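Local structure of FAA hydrolase family protein (6J5Y) at residues A[8-13]-A[59-64]; A[30-35]-A[47-52]; A[79-84]-A[167-172]; A[100-105]-A[179-184]. The protein probably hydrolyses fumarylpyruvate to fumarate and pyruvate, as a metal-dependent enzyme of the fumarylacetoacetate hydrolase superfamily that binds manganese and pyruvate. All coordinates share one frame; numbering follows the deposited sequence.

Interaction 1 of 4, residues A[8-13]-A[59-64]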
loop_
_atom_site.group_PDB
_atom_site.type_symbol
_atom_site.label_atom_id
_atom_site.label_comp_id
_atom_site.label_asym_id
_atom_site.label_seq_id
_atom_site.Cartn_x
_atom_site.Cartn_y
_atom_site.Cartn_z
ATOM N N ALA A 8 -5.019 17.241 11.295
ATOM C CA ALA A 8 -3.542 17.222 11.212
ATOM C C ALA A 8 -3.167 16.222 10.121
ATOM O O ALA A 8 -3.881 15.258 9.876
ATOM C CB ALA A 8 -2.894 16.898 12.537
ATOM N N PRO A 9 -2.058 16.449 9.397
ATOM C CA PRO A 9 -1.629 15.513 8.364
ATOM C C PRO A 9 -1.284 14.169 9.013
ATOM O O PRO A 9 -0.712 14.182 10.070
ATOM C CB PRO A 9 -0.392 16.151 7.706
ATOM C CG PRO A 9 -0.036 17.369 8.566
ATOM C CD PRO A 9 -1.178 17.616 9.537
ATOM N N VAL A 10 -1.676 13.057 8.396
ATOM C CA VAL A 10 -1.222 11.704 8.809
ATOM C C VAL A 10 0.290 11.685 8.650
ATOM O O VAL A 10 0.794 12.074 7.571
ATOM C CB VAL A 10 -1.885 10.572 8.006
ATOM C CG1 VAL A 10 -1.272 9.219 8.364
ATOM C CG2 VAL A 10 -3.389 10.576 8.213
ATOM N N SER A 11 1.000 11.270 9.687
ATOM C CA SER A 11 2.479 11.262 9.658
ATOM C C SER A 11 2.986 9.896 10.092
ATOM O O SER A 11 2.594 9.419 11.134
ATOM C CB SER A 11 3.049 12.387 10.437
ATOM O OG SER A 11 2.287 12.629 11.601
ATOM N N LEU A 12 3.802 9.289 9.251
ATOM C CA LEU A 12 4.338 7.929 9.466
ATOM C C LEU A 12 5.389 8.036 10.552
ATOM O O LEU A 12 6.135 9.023 10.491
ATOM C CB LEU A 12 4.981 7.434 8.179
ATOM C CG LEU A 12 4.053 7.419 6.968
ATOM C CD1 LEU A 12 4.732 6.723 5.789
ATOM C CD2 LEU A 12 2.746 6.734 7.322
ATOM N N THR A 13 5.491 7.031 11.425
ATOM C CA THR A 13 6.668 6.894 12.319
ATOM C C THR A 13 7.837 6.471 11.430
ATOM O O THR A 13 7.595 5.824 10.360
ATOM C CB THR A 13 6.413 5.977 13.526
ATOM O OG1 THR A 13 6.313 4.631 13.073
ATOM C CG2 THR A 13 5.190 6.365 14.322
ATOM N N VAL A 59 -4.695 6.385 5.629
ATOM C CA VAL A 59 -3.410 5.785 6.100
ATOM C C VAL A 59 -3.412 5.732 7.635
ATOM O O VAL A 59 -3.673 6.801 8.291
ATOM C CB VAL A 59 -2.185 6.544 5.546
ATOM C CG1 VAL A 59 -0.877 6.019 6.125
ATOM C CG2 VAL A 59 -2.144 6.465 4.029
ATOM N N VAL A 60 -3.174 4.551 8.212
ATOM C CA VAL A 60 -3.138 4.418 9.697
ATOM C C VAL A 60 -1.819 3.781 10.122
ATOM O O VAL A 60 -1.587 2.580 9.993
ATOM C CB VAL A 60 -4.422 3.791 10.284
ATOM C CG1 VAL A 60 -5.063 2.763 9.382
ATOM C CG2 VAL A 60 -4.243 3.271 11.701
ATOM N N PRO A 61 -0.892 4.632 10.620
ATOM C CA PRO A 61 0.415 4.199 11.122
ATOM C C PRO A 61 0.268 3.182 12.259
ATOM O O PRO A 61 -0.552 3.395 13.131
ATOM C CB PRO A 61 1.037 5.494 11.694
ATOM C CG PRO A 61 0.365 6.586 10.901
ATOM C CD PRO A 61 -1.057 6.099 10.710
ATOM N N VAL A 62 1.021 2.086 12.189
ATOM C CA VAL A 62 1.029 1.020 13.228
ATOM C C VAL A 62 2.468 0.926 13.754
ATOM O O VAL A 62 3.364 0.653 12.934
ATOM C CB VAL A 62 0.548 -0.320 12.649
ATOM C CG1 VAL A 62 0.467 -1.382 13.733
ATOM C CG2 VAL A 62 -0.791 -0.195 11.900
ATOM N N ALA A 63 2.694 1.184 15.040
ATOM C CA ALA A 63 4.050 1.135 15.638
ATOM C C ALA A 63 4.532 -0.318 15.608
ATOM O O ALA A 63 3.679 -1.222 15.710
ATOM C CB ALA A 63 4.025 1.686 17.048
ATOM N N ALA A 64 5.846 -0.542 15.505
ATOM C CA ALA A 64 6.475 -1.874 15.651
ATOM C C ALA A 64 6.175 -2.388 17.064
ATOM O O ALA A 64 6.368 -1.615 18.027
ATOM C CB ALA A 64 7.960 -1.786 15.389
#
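V10 and L12, at the start of the N-terminal β-hairpin (strands 11-13 and 20-22), rest their side chains on V59 and P61 of strand 59-61, which belongs to the large mixed sheet. The short strand segments run 32° apart with axes 7.1 Å from each other, so they meet through side chains and not as paired neighbours. V10 reaches across with one branch: a chi1 of 174° sets CG1 anti to the backbone N, and from there it projects over the strand, V10 CG1 lying 3.9 Å from V59 CG1. The same methyl lies beside the P61 ring, with V10 CG1 3.9 Å from P61 CD. V59 answers with its own anti methyl, CG1, which L12 also touches. The L12 chain comes in at roughly a right angle to V59, and its branch CD2 stops 3.9 Å from V59 CG1. L12 is buried and touches I142 and L145 of strand 140-147 as well, a good place for a long, branched apolar chain. Proline suits strand 59-61 here because its rigid ring turns a compact hydrocarbon surface to the hairpin. The hairpin backbone itself meets that ring, S11 O lying 3.6 Å from P61 CG.

Interaction 2 of 4, residues A[30-35]-A[47-52]. With PYR (pyruvic acid), chain B.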
loop_
_atom_site.group_PDB
_atom_site.type_symbol
_atom_site.label_atom_id
_atom_site.label_comp_id
_atom_site.label_asym_id
_atom_site.label_seq_id
_atom_site.Cartn_x
_atom_site.Cartn_y
_atom_site.Cartn_z
ATOM N N GLY A 30 -2.265 -1.299 -9.193
ATOM C CA GLY A 30 -3.100 -2.504 -9.309
ATOM C C GLY A 30 -2.518 -3.492 -10.303
ATOM O O GLY A 30 -1.947 -3.055 -11.348
ATOM N N ARG A 31 -2.621 -4.775 -9.968
ATOM C CA ARG A 31 -2.194 -5.932 -10.803
ATOM C C ARG A 31 -0.705 -5.799 -11.129
ATOM O O ARG A 31 -0.347 -5.818 -12.334
ATOM C CB ARG A 31 -3.053 -6.031 -12.074
ATOM C CG ARG A 31 -4.478 -6.490 -11.805
ATOM C CD ARG A 31 -5.368 -6.529 -13.041
ATOM N NE ARG A 31 -6.741 -6.275 -12.643
ATOM C CZ ARG A 31 -7.671 -5.712 -13.399
ATOM N NH1 ARG A 31 -7.392 -5.344 -14.635
ATOM N NH2 ARG A 31 -8.884 -5.521 -12.908
ATOM N N ASN A 32 0.149 -5.645 -10.107
ATOM C CA ASN A 32 1.601 -5.444 -10.331
ATOM C C ASN A 32 2.411 -6.701 -10.017
ATOM O O ASN A 32 3.629 -6.594 -9.977
ATOM C CB ASN A 32 2.166 -4.276 -9.516
ATOM C CG ASN A 32 3.329 -3.603 -10.208
ATOM O OD1 ASN A 32 3.564 -3.831 -11.395
ATOM N ND2 ASN A 32 4.018 -2.728 -9.487
ATOM N N TYR A 33 1.762 -7.846 -9.819
ATOM C CA TYR A 33 2.427 -9.161 -9.677
ATOM C C TYR A 33 1.696 -10.097 -10.633
ATOM O O TYR A 33 0.469 -10.179 -10.503
ATOM C CB TYR A 33 2.376 -9.668 -8.234
ATOM C CG TYR A 33 3.252 -8.946 -7.233
ATOM C CD1 TYR A 33 2.844 -7.756 -6.657
ATOM C CD2 TYR A 33 4.465 -9.474 -6.817
ATOM C CE1 TYR A 33 3.611 -7.107 -5.704
ATOM C CE2 TYR A 33 5.246 -8.836 -5.860
ATOM C CZ TYR A 33 4.819 -7.639 -5.305
ATOM O OH TYR A 33 5.578 -6.970 -4.378
ATOM N N ALA A 34 2.415 -10.737 -11.551
ATOM C CA ALA A 34 1.821 -11.573 -12.623
ATOM C C ALA A 34 0.914 -12.630 -11.990
ATOM O O ALA A 34 -0.230 -12.772 -12.445
ATOM C CB ALA A 34 2.915 -12.197 -13.470
ATOM N N ALA A 35 1.380 -13.301 -10.929
ATOM C CA ALA A 35 0.637 -14.400 -10.259
ATOM C C ALA A 35 -0.688 -13.854 -9.719
ATOM O O ALA A 35 -1.714 -14.529 -9.890
ATOM C CB ALA A 35 1.485 -15.045 -9.184
ATOM N N GLU A 47 -1.987 -6.864 -20.638
ATOM C CA GLU A 47 -2.575 -5.638 -20.068
ATOM C C GLU A 47 -1.604 -5.135 -19.011
ATOM O O GLU A 47 -1.159 -5.930 -18.229
ATOM C CB GLU A 47 -3.965 -5.930 -19.519
ATOM C CG GLU A 47 -4.985 -6.188 -20.599
ATOM C CD GLU A 47 -6.364 -6.611 -20.135
ATOM O OE1 GLU A 47 -6.481 -7.713 -19.527
ATOM O OE2 GLU A 47 -7.310 -5.823 -20.361
ATOM N N PRO A 48 -1.261 -3.849 -18.936
ATOM C CA PRO A 48 -0.316 -3.436 -17.943
ATOM C C PRO A 48 -0.937 -3.152 -16.571
ATOM O O PRO A 48 -2.119 -3.264 -16.410
ATOM C CB PRO A 48 0.150 -2.100 -18.522
ATOM C CG PRO A 48 -1.065 -1.552 -19.173
ATOM C CD PRO A 48 -1.766 -2.762 -19.738
ATOM N N PRO A 49 -0.095 -2.925 -15.551
ATOM C CA PRO A 49 -0.587 -2.372 -14.288
ATOM C C PRO A 49 -1.327 -1.032 -14.443
ATOM O O PRO A 49 -1.337 -0.477 -15.513
ATOM C CB PRO A 49 0.698 -2.194 -13.459
ATOM C CG PRO A 49 1.652 -3.216 -14.058
ATOM C CD PRO A 49 1.353 -3.157 -15.548
ATOM N N PHE A 50 -1.927 -0.522 -13.364
ATOM C CA PHE A 50 -2.767 0.700 -13.384
ATOM C C PHE A 50 -2.706 1.381 -12.014
ATOM O O PHE A 50 -2.206 0.811 -11.008
ATOM C CB PHE A 50 -4.208 0.363 -13.777
ATOM C CG PHE A 50 -4.896 -0.614 -12.862
ATOM C CD1 PHE A 50 -5.402 -0.205 -11.645
ATOM C CD2 PHE A 50 -5.027 -1.949 -13.221
ATOM C CE1 PHE A 50 -6.040 -1.096 -10.799
ATOM C CE2 PHE A 50 -5.637 -2.854 -12.369
ATOM C CZ PHE A 50 -6.158 -2.416 -11.163
ATOM N N PHE A 51 -3.226 2.591 -11.963
ATOM C CA PHE A 51 -3.066 3.484 -10.794
ATOM C C PHE A 51 -4.427 3.835 -10.229
ATOM O O PHE A 51 -5.338 4.131 -11.004
ATOM C CB PHE A 51 -2.314 4.756 -11.191
ATOM C CG PHE A 51 -0.940 4.518 -11.753
ATOM C CD1 PHE A 51 -0.037 3.701 -11.096
ATOM C CD2 PHE A 51 -0.550 5.115 -12.949
ATOM C CE1 PHE A 51 1.230 3.478 -11.617
ATOM C CE2 PHE A 51 0.722 4.896 -13.456
ATOM C CZ PHE A 51 1.607 4.094 -12.791
ATOM N N PHE A 52 -4.522 3.857 -8.896
ATOM C CA PHE A 52 -5.653 4.451 -8.160
ATOM C C PHE A 52 -5.090 5.114 -6.907
ATOM O O PHE A 52 -3.845 5.104 -6.730
ATOM C CB PHE A 52 -6.722 3.408 -7.856
ATOM C CG PHE A 52 -6.291 2.255 -6.985
ATOM C CD1 PHE A 52 -5.689 1.134 -7.548
ATOM C CD2 PHE A 52 -6.554 2.257 -5.631
ATOM C CE1 PHE A 52 -5.362 0.035 -6.770
ATOM C CE2 PHE A 52 -6.185 1.172 -4.842
ATOM C CZ PHE A 52 -5.571 0.071 -5.415
HETATM C C PYR B . -3.584 -4.765 -6.426
HETATM O O PYR B . -2.795 -4.541 -5.484
HETATM O OXT PYR B . -3.308 -5.568 -7.348
HETATM C CA PYR B . -4.693 -4.070 -6.436
HETATM O O3 PYR B . -4.846 -3.219 -5.550
HETATM C CB PYR B . -5.785 -4.195 -7.457
#
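G30 and F50 form an antiparallel hydrogen-bonded pair where strands 26-30 and 50-54 meet beside the pyruvate pocket. The bond from G30 N to F50 O is short and nearly straight (2.8 Å, 168°), while the return bond from F50 N to G30 O is longer at 3.2 Å and more bent.

The aromatic packing centres on G30. F50 holds CG between its backbone N and carbonyl carbon (chi1 59°), which folds the ring back across the pair. G30 CA lies over one face of the F50 ring in a CH-pi contact, 3.8 Å from the F50 centroid; the ring occupies the place where a side chain on G30 would project, which is why glycine suits this position. At its rim the ring meets R31: F50 CE2 lies over one face of the guanidinium, the two planes 78° apart, and R31 NE is 3.6 Å from that carbon. R31 also makes a cation-pi contact with F42.

Van der Waals packing involves P49, whose CG touches N32 OD1 at 3.3 Å. The N32 amide is held by W178 N at OD1 and by T201 O at ND2.

Ligand contacts complete the arrangement. The pyruvate keto oxygen O3 lies at the edge of the F52 ring, 3.4 Å from F52 CZ. R31 has a left-handed backbone conformation, and its N donates to pyruvate OXT at 2.8 Å in a nearly straight bond.

Interaction 3 of 4, residues A[79-84]-A[167-172]. With MN (manganese (II) ion), chain C; PYR (pyruvic acid), chain B.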
loop_
_atom_site.group_PDB
_atom_site.type_symbol
_atom_site.label_atom_id
_atom_site.label_comp_id
_atom_site.label_asym_id
_atom_site.label_seq_id
_atom_site.Cartn_x
_atom_site.Cartn_y
_atom_site.Cartn_z
ATOM N N TYR A 79 -14.251 -8.489 2.642
ATOM C CA TYR A 79 -13.239 -7.502 3.084
ATOM C C TYR A 79 -11.878 -8.185 2.953
ATOM O O TYR A 79 -11.589 -9.086 3.779
ATOM C CB TYR A 79 -13.610 -6.999 4.478
ATOM C CG TYR A 79 -12.634 -6.075 5.171
ATOM C CD1 TYR A 79 -12.180 -4.914 4.568
ATOM C CD2 TYR A 79 -12.222 -6.324 6.473
ATOM C CE1 TYR A 79 -11.301 -4.063 5.217
ATOM C CE2 TYR A 79 -11.370 -5.467 7.149
ATOM C CZ TYR A 79 -10.922 -4.319 6.519
ATOM O OH TYR A 79 -10.051 -3.483 7.155
ATOM N N HIS A 80 -11.062 -7.725 1.994
ATOM C CA HIS A 80 -9.774 -8.347 1.602
ATOM C C HIS A 80 -8.562 -7.614 2.175
ATOM O O HIS A 80 -8.500 -6.366 2.142
ATOM C CB HIS A 80 -9.637 -8.472 0.088
ATOM C CG HIS A 80 -10.391 -9.631 -0.467
ATOM N ND1 HIS A 80 -9.900 -10.393 -1.513
ATOM C CD2 HIS A 80 -11.567 -10.184 -0.106
ATOM C CE1 HIS A 80 -10.771 -11.355 -1.806
ATOM N NE2 HIS A 80 -11.791 -11.259 -0.944
ATOM N N TYR A 81 -7.615 -8.409 2.670
ATOM C CA TYR A 81 -6.225 -7.983 2.949
ATOM C C TYR A 81 -5.471 -8.000 1.620
ATOM O O TYR A 81 -5.875 -8.775 0.720
ATOM C CB TYR A 81 -5.541 -8.915 3.950
ATOM C CG TYR A 81 -5.499 -10.350 3.495
ATOM C CD1 TYR A 81 -4.538 -10.789 2.599
ATOM C CD2 TYR A 81 -6.462 -11.250 3.907
ATOM C CE1 TYR A 81 -4.526 -12.093 2.137
ATOM C CE2 TYR A 81 -6.433 -12.572 3.486
ATOM C CZ TYR A 81 -5.465 -12.996 2.597
ATOM O OH TYR A 81 -5.448 -14.291 2.157
ATOM N N GLU A 82 -4.458 -7.138 1.504
ATOM C CA GLU A 82 -3.446 -7.152 0.413
ATOM C C GLU A 82 -2.124 -6.604 0.960
ATOM O O GLU A 82 -2.083 -5.362 1.179
ATOM C CB GLU A 82 -3.870 -6.227 -0.731
ATOM C CG GLU A 82 -5.159 -6.590 -1.450
ATOM C CD GLU A 82 -5.411 -5.782 -2.717
ATOM O OE1 GLU A 82 -4.626 -4.883 -3.004
ATOM O OE2 GLU A 82 -6.417 -6.025 -3.393
ATOM N N ILE A 83 -1.081 -7.435 1.163
ATOM C CA ILE A 83 0.234 -6.936 1.675
ATOM C C ILE A 83 0.963 -6.239 0.520
ATOM O O ILE A 83 0.855 -6.725 -0.629
ATOM C CB ILE A 83 1.064 -8.061 2.327
ATOM C CG1 ILE A 83 2.152 -7.504 3.238
ATOM C CG2 ILE A 83 1.637 -9.014 1.299
ATOM C CD1 ILE A 83 1.622 -6.696 4.401
ATOM N N GLU A 84 1.659 -5.127 0.790
ATOM C CA GLU A 84 2.310 -4.332 -0.285
ATOM C C GLU A 84 3.557 -3.633 0.273
ATOM O O GLU A 84 3.503 -3.152 1.439
ATOM C CB GLU A 84 1.336 -3.300 -0.877
ATOM C CG GLU A 84 -0.028 -3.851 -1.243
ATOM C CD GLU A 84 -0.775 -3.144 -2.369
ATOM O OE1 GLU A 84 -0.249 -2.128 -2.928
ATOM O OE2 GLU A 84 -1.880 -3.623 -2.706
ATOM N N ASP A 167 0.125 -18.865 6.494
ATOM C CA ASP A 167 0.644 -18.067 5.358
ATOM C C ASP A 167 -0.477 -17.964 4.328
ATOM O O ASP A 167 -1.179 -18.967 4.101
ATOM C CB ASP A 167 1.937 -18.646 4.781
ATOM C CG ASP A 167 3.097 -18.453 5.734
ATOM O OD1 ASP A 167 3.187 -17.350 6.326
ATOM O OD2 ASP A 167 3.890 -19.411 5.898
ATOM N N ARG A 168 -0.671 -16.767 3.795
ATOM C CA ARG A 168 -1.697 -16.469 2.772
ATOM C C ARG A 168 -0.980 -15.880 1.554
ATOM O O ARG A 168 -1.290 -16.297 0.432
ATOM C CB ARG A 168 -2.775 -15.590 3.409
ATOM C CG ARG A 168 -3.358 -16.160 4.697
ATOM C CD ARG A 168 -4.132 -17.466 4.563
ATOM N NE ARG A 168 -5.257 -17.270 3.672
ATOM C CZ ARG A 168 -6.457 -16.831 4.044
ATOM N NH1 ARG A 168 -7.397 -16.654 3.135
ATOM N NH2 ARG A 168 -6.755 -16.646 5.318
ATOM N N GLN A 169 -0.007 -14.992 1.771
ATOM C CA GLN A 169 0.823 -14.413 0.685
ATOM C C GLN A 169 2.301 -14.574 1.026
ATOM O O GLN A 169 2.697 -14.295 2.165
ATOM C CB GLN A 169 0.489 -12.938 0.457
ATOM C CG GLN A 169 -0.992 -12.697 0.270
ATOM C CD GLN A 169 -1.266 -11.245 -0.023
ATOM O OE1 GLN A 169 -1.339 -10.420 0.896
ATOM N NE2 GLN A 169 -1.387 -10.924 -1.303
ATOM N N ARG A 170 3.065 -15.040 0.048
ATOM C CA ARG A 170 4.536 -15.184 0.115
ATOM C C ARG A 170 5.080 -15.042 -1.304
ATOM O O ARG A 170 4.806 -15.911 -2.153
ATOM C CB ARG A 170 4.957 -16.519 0.727
ATOM C CG ARG A 170 6.471 -16.670 0.834
ATOM C CD ARG A 170 6.886 -17.636 1.927
ATOM N NE ARG A 170 6.266 -17.307 3.211
ATOM C CZ ARG A 170 6.757 -16.468 4.136
ATOM N NH1 ARG A 170 7.915 -15.849 3.968
ATOM N NH2 ARG A 170 6.084 -16.270 5.253
ATOM N N SER A 171 5.775 -13.946 -1.555
ATOM C CA SER A 171 6.428 -13.654 -2.847
ATOM C C SER A 171 7.674 -12.835 -2.560
ATOM O O SER A 171 8.118 -12.826 -1.391
ATOM C CB SER A 171 5.472 -12.956 -3.780
ATOM O OG SER A 171 6.116 -12.618 -5.000
ATOM N N ASP A 172 8.171 -12.134 -3.573
ATOM C CA ASP A 172 9.375 -11.277 -3.493
ATOM C C ASP A 172 9.108 -9.996 -4.288
ATOM O O ASP A 172 8.580 -10.085 -5.424
ATOM C CB ASP A 172 10.619 -12.003 -4.009
ATOM C CG ASP A 172 11.881 -11.348 -3.502
ATOM O OD1 ASP A 172 12.167 -10.216 -3.930
ATOM O OD2 ASP A 172 12.527 -11.941 -2.622
HETATM MN MN MN C . -3.426 -3.295 -3.864
HETATM C C PYR B . -3.584 -4.765 -6.426
HETATM O O PYR B . -2.795 -4.541 -5.484
HETATM O OXT PYR B . -3.308 -5.568 -7.348
HETATM C CA PYR B . -4.693 -4.070 -6.436
HETATM O O3 PYR B . -4.846 -3.219 -5.550
HETATM C CB PYR B . -5.785 -4.195 -7.457
HETATM O O HOH W 1 -2.373 -1.584 -4.672
#
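Q169 reaches out from strand 166-172 and uses its amide oxygen on the backbone of I83 in strand 79-89. With CG anti to the carbonyl carbon (chi1 -52°) and the chain extended beyond it, Q169 brings OE1 to I83 N at 3.0 Å. The bond is almost straight (170°) and meets OE1 in the carbonyl plane, on a lone pair. The other end of the amide, NE2, binds T203 OG1, so both polar atoms of this buried group are used and its rotation is fixed, a task glutamine suits by having a donor and an acceptor. I83 also lays CG2 against the same oxygen.

The Y81 and Q169 side chains run alongside each other, pointing opposite ways, with their ring and amide planes inclined at 60° and Q169 OE1 at the ring edge, 3.6 Å from Y81 CD1. Farther out, the hydroxyl of Y81 stands over one face of the R168 guanidinium, the ring and guanidinium planes nearly perpendicular. The angle is too poor for a hydrogen bond there, and Y81 OH is bound instead to G206 O. R168 and Q169 can both turn to strand 79-89 because they form a classic β bulge opposite L161.

E82 and E84 alternate with Y81 and I83 and point away from Q169. E82 OE1 and E84 OE2 bind manganese at 2.2 and 2.0 Å, while E82 OE2 pairs with R117 and E84 OE1 takes bonds from G202 N and a metal-bound water. With D113, that water and chelating pyruvate, they make the six-coordinate metal site of this FAH-superfamily enzyme.

Interaction 4 of 4, residues A[100-105]-A[179-184]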
loop_
_atom_site.group_PDB
_atom_site.type_symbol
_atom_site.label_atom_id
_atom_site.label_comp_id
_atom_site.label_asym_id
_atom_site.label_seq_id
_atom_site.Cartn_x
_atom_site.Cartn_y
_atom_site.Cartn_z
ATOM N N GLN A 100 17.110 7.702 -12.480
ATOM C CA GLN A 100 17.186 8.490 -11.212
ATOM C C GLN A 100 15.915 8.293 -10.363
ATOM O O GLN A 100 15.821 8.948 -9.308
ATOM C CB GLN A 100 17.409 9.979 -11.501
ATOM C CG GLN A 100 16.304 10.626 -12.325
ATOM C CD GLN A 100 16.271 12.129 -12.193
ATOM O OE1 GLN A 100 16.838 12.873 -13.013
ATOM N NE2 GLN A 100 15.587 12.595 -11.160
ATOM N N ALA A 101 14.975 7.445 -10.789
ATOM C CA ALA A 101 13.611 7.350 -10.207
ATOM C C ALA A 101 13.681 6.949 -8.728
ATOM O O ALA A 101 13.053 7.597 -7.892
ATOM C CB ALA A 101 12.797 6.372 -11.001
ATOM N N GLU A 102 14.439 5.909 -8.404
ATOM C CA GLU A 102 14.575 5.417 -7.008
ATOM C C GLU A 102 15.227 6.471 -6.126
ATOM O O GLU A 102 14.992 6.429 -4.913
ATOM C CB GLU A 102 15.413 4.155 -6.953
ATOM C CG GLU A 102 14.582 2.921 -7.175
ATOM C CD GLU A 102 15.422 1.725 -7.552
ATOM O OE1 GLU A 102 15.145 0.650 -7.029
ATOM O OE2 GLU A 102 16.355 1.894 -8.372
ATOM N N GLU A 103 15.991 7.399 -6.706
ATOM C CA GLU A 103 16.615 8.505 -5.943
ATOM C C GLU A 103 15.514 9.409 -5.363
ATOM O O GLU A 103 15.799 10.126 -4.362
ATOM C CB GLU A 103 17.582 9.311 -6.805
ATOM C CG GLU A 103 18.434 10.272 -5.995
ATOM C CD GLU A 103 18.136 11.747 -6.201
ATOM O OE1 GLU A 103 18.472 12.272 -7.288
ATOM O OE2 GLU A 103 17.593 12.380 -5.268
ATOM N N HIS A 104 14.292 9.366 -5.909
ATOM C CA HIS A 104 13.156 10.192 -5.396
ATOM C C HIS A 104 12.511 9.522 -4.178
ATOM O O HIS A 104 11.684 10.176 -3.518
ATOM C CB HIS A 104 12.140 10.473 -6.515
ATOM C CG HIS A 104 12.726 11.392 -7.533
ATOM N ND1 HIS A 104 12.285 12.697 -7.711
ATOM C CD2 HIS A 104 13.787 11.222 -8.360
ATOM C CE1 HIS A 104 13.027 13.279 -8.646
ATOM N NE2 HIS A 104 13.967 12.395 -9.053
ATOM N N VAL A 105 12.863 8.268 -3.893
ATOM C CA VAL A 105 12.228 7.479 -2.801
ATOM C C VAL A 105 13.056 7.679 -1.541
ATOM O O VAL A 105 14.174 7.147 -1.481
ATOM C CB VAL A 105 12.082 5.999 -3.171
ATOM C CG1 VAL A 105 11.505 5.190 -2.028
ATOM C CG2 VAL A 105 11.237 5.823 -4.422
ATOM N N SER A 179 8.751 -2.346 -11.435
ATOM C CA SER A 179 9.634 -2.131 -10.261
ATOM C C SER A 179 9.305 -0.785 -9.604
ATOM O O SER A 179 8.626 0.048 -10.234
ATOM C CB SER A 179 11.079 -2.167 -10.709
ATOM O OG SER A 179 11.363 -1.054 -11.564
ATOM N N VAL A 180 9.842 -0.529 -8.416
ATOM C CA VAL A 180 9.697 0.784 -7.744
ATOM C C VAL A 180 10.072 1.882 -8.744
ATOM O O VAL A 180 9.318 2.881 -8.857
ATOM C CB VAL A 180 10.534 0.857 -6.453
ATOM C CG1 VAL A 180 10.591 2.287 -5.934
ATOM C CG2 VAL A 180 9.982 -0.082 -5.387
ATOM N N ALA A 181 11.210 1.732 -9.421
ATOM C CA ALA A 181 11.788 2.741 -10.339
ATOM C C ALA A 181 10.830 3.016 -11.497
ATOM O O ALA A 181 10.606 4.165 -11.815
ATOM C CB ALA A 181 13.130 2.260 -10.857
ATOM N N GLU A 182 10.327 1.964 -12.127
ATOM C CA GLU A 182 9.306 2.057 -13.192
ATOM C C GLU A 182 8.019 2.729 -12.680
ATOM O O GLU A 182 7.451 3.562 -13.431
ATOM C CB GLU A 182 9.010 0.653 -13.692
ATOM C CG GLU A 182 10.054 0.119 -14.647
ATOM C CD GLU A 182 9.977 -1.384 -14.804
ATOM O OE1 GLU A 182 9.970 -2.073 -13.776
ATOM O OE2 GLU A 182 9.897 -1.855 -15.939
ATOM N N THR A 183 7.514 2.339 -11.504
ATOM C CA THR A 183 6.217 2.861 -10.978
ATOM C C THR A 183 6.380 4.363 -10.721
ATOM O O THR A 183 5.460 5.131 -11.022
ATOM C CB THR A 183 5.702 2.080 -9.754
ATOM O OG1 THR A 183 6.574 2.256 -8.642
ATOM C CG2 THR A 183 5.542 0.601 -10.006
ATOM N N VAL A 184 7.509 4.788 -10.156
ATOM C CA VAL A 184 7.769 6.233 -9.895
ATOM C C VAL A 184 7.852 6.994 -11.226
ATOM O O VAL A 184 7.187 8.014 -11.341
ATOM C CB VAL A 184 9.032 6.404 -9.036
ATOM C CG1 VAL A 184 9.553 7.828 -9.021
ATOM C CG2 VAL A 184 8.791 5.873 -7.632
HETATM O O HOH W 2 13.304 -0.337 -8.767
#
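The capped N-terminal end of helix 180-190 packs V180, A181 and V184 against A101, E102 and V105, where helix 98-101 passes through a 3-10 turn into strand 105-116. The alanines let the backbones come close: A101 CB lies only 3.2 Å from A181 O and 4.1 Å from A181 CB. Bulkier residues fill in next to the alanines. V184 sends CG1, anti to its backbone N (chi1 166°), to within 3.7 Å of A101 O. Its other methyl turns to V105, whose CG2 rests against two valines of the helix, 3.9 Å from V180 CG1 and 4.0 Å from V184 CG2. These branched chains suit a buried seam, and V180 and V105 continue it onto L85 and A87 of strand 79-89.

At E102 the contact becomes partly polar. The extended aliphatic part of E102 lies alongside A181, with E102 CG 4.0 Å from A181 CB, and its carboxylate forms a salt bridge with R155 through OE2. A water takes the N-H of A181, which belongs to the first helical turn, and donates a weak bond to E102 OE1.

The helix start is closed within its own segment. S179 OG accepts from E182 N in a nearly straight bond (173°), and E182 OE1 in return accepts from S179 N at 2.7 Å. The same oxygen also accepts from S179 OG, the two donors approaching from opposite faces of the carboxylate plane. This reciprocal pairing of N-cap side chain and third helical residue is the capping box.

Interactions 3 and 4 are buried, whereas interactions 1 and 2 are partly buried and lie on opposite sides of the chain's centre. The two segments of interaction 1 meet by van der Waals contact, mostly between apolar side chains, where the N-terminal hairpin lies on the large mixed sheet; interaction 4 is also largely apolar but adds a bridging water. Interactions 2 and 3 are more polar, and both touch pyruvate: interaction 2 supplies a backbone N-H and a phenyl edge, interaction 3 the carboxylates that bind the metal. They meet where Y33 packs on S171 and D172, and N32 of interaction 2 touches T183 of interaction 4. Interactions 3 and 4 alternate along the chain, each strand of the former followed by a helix of the latter.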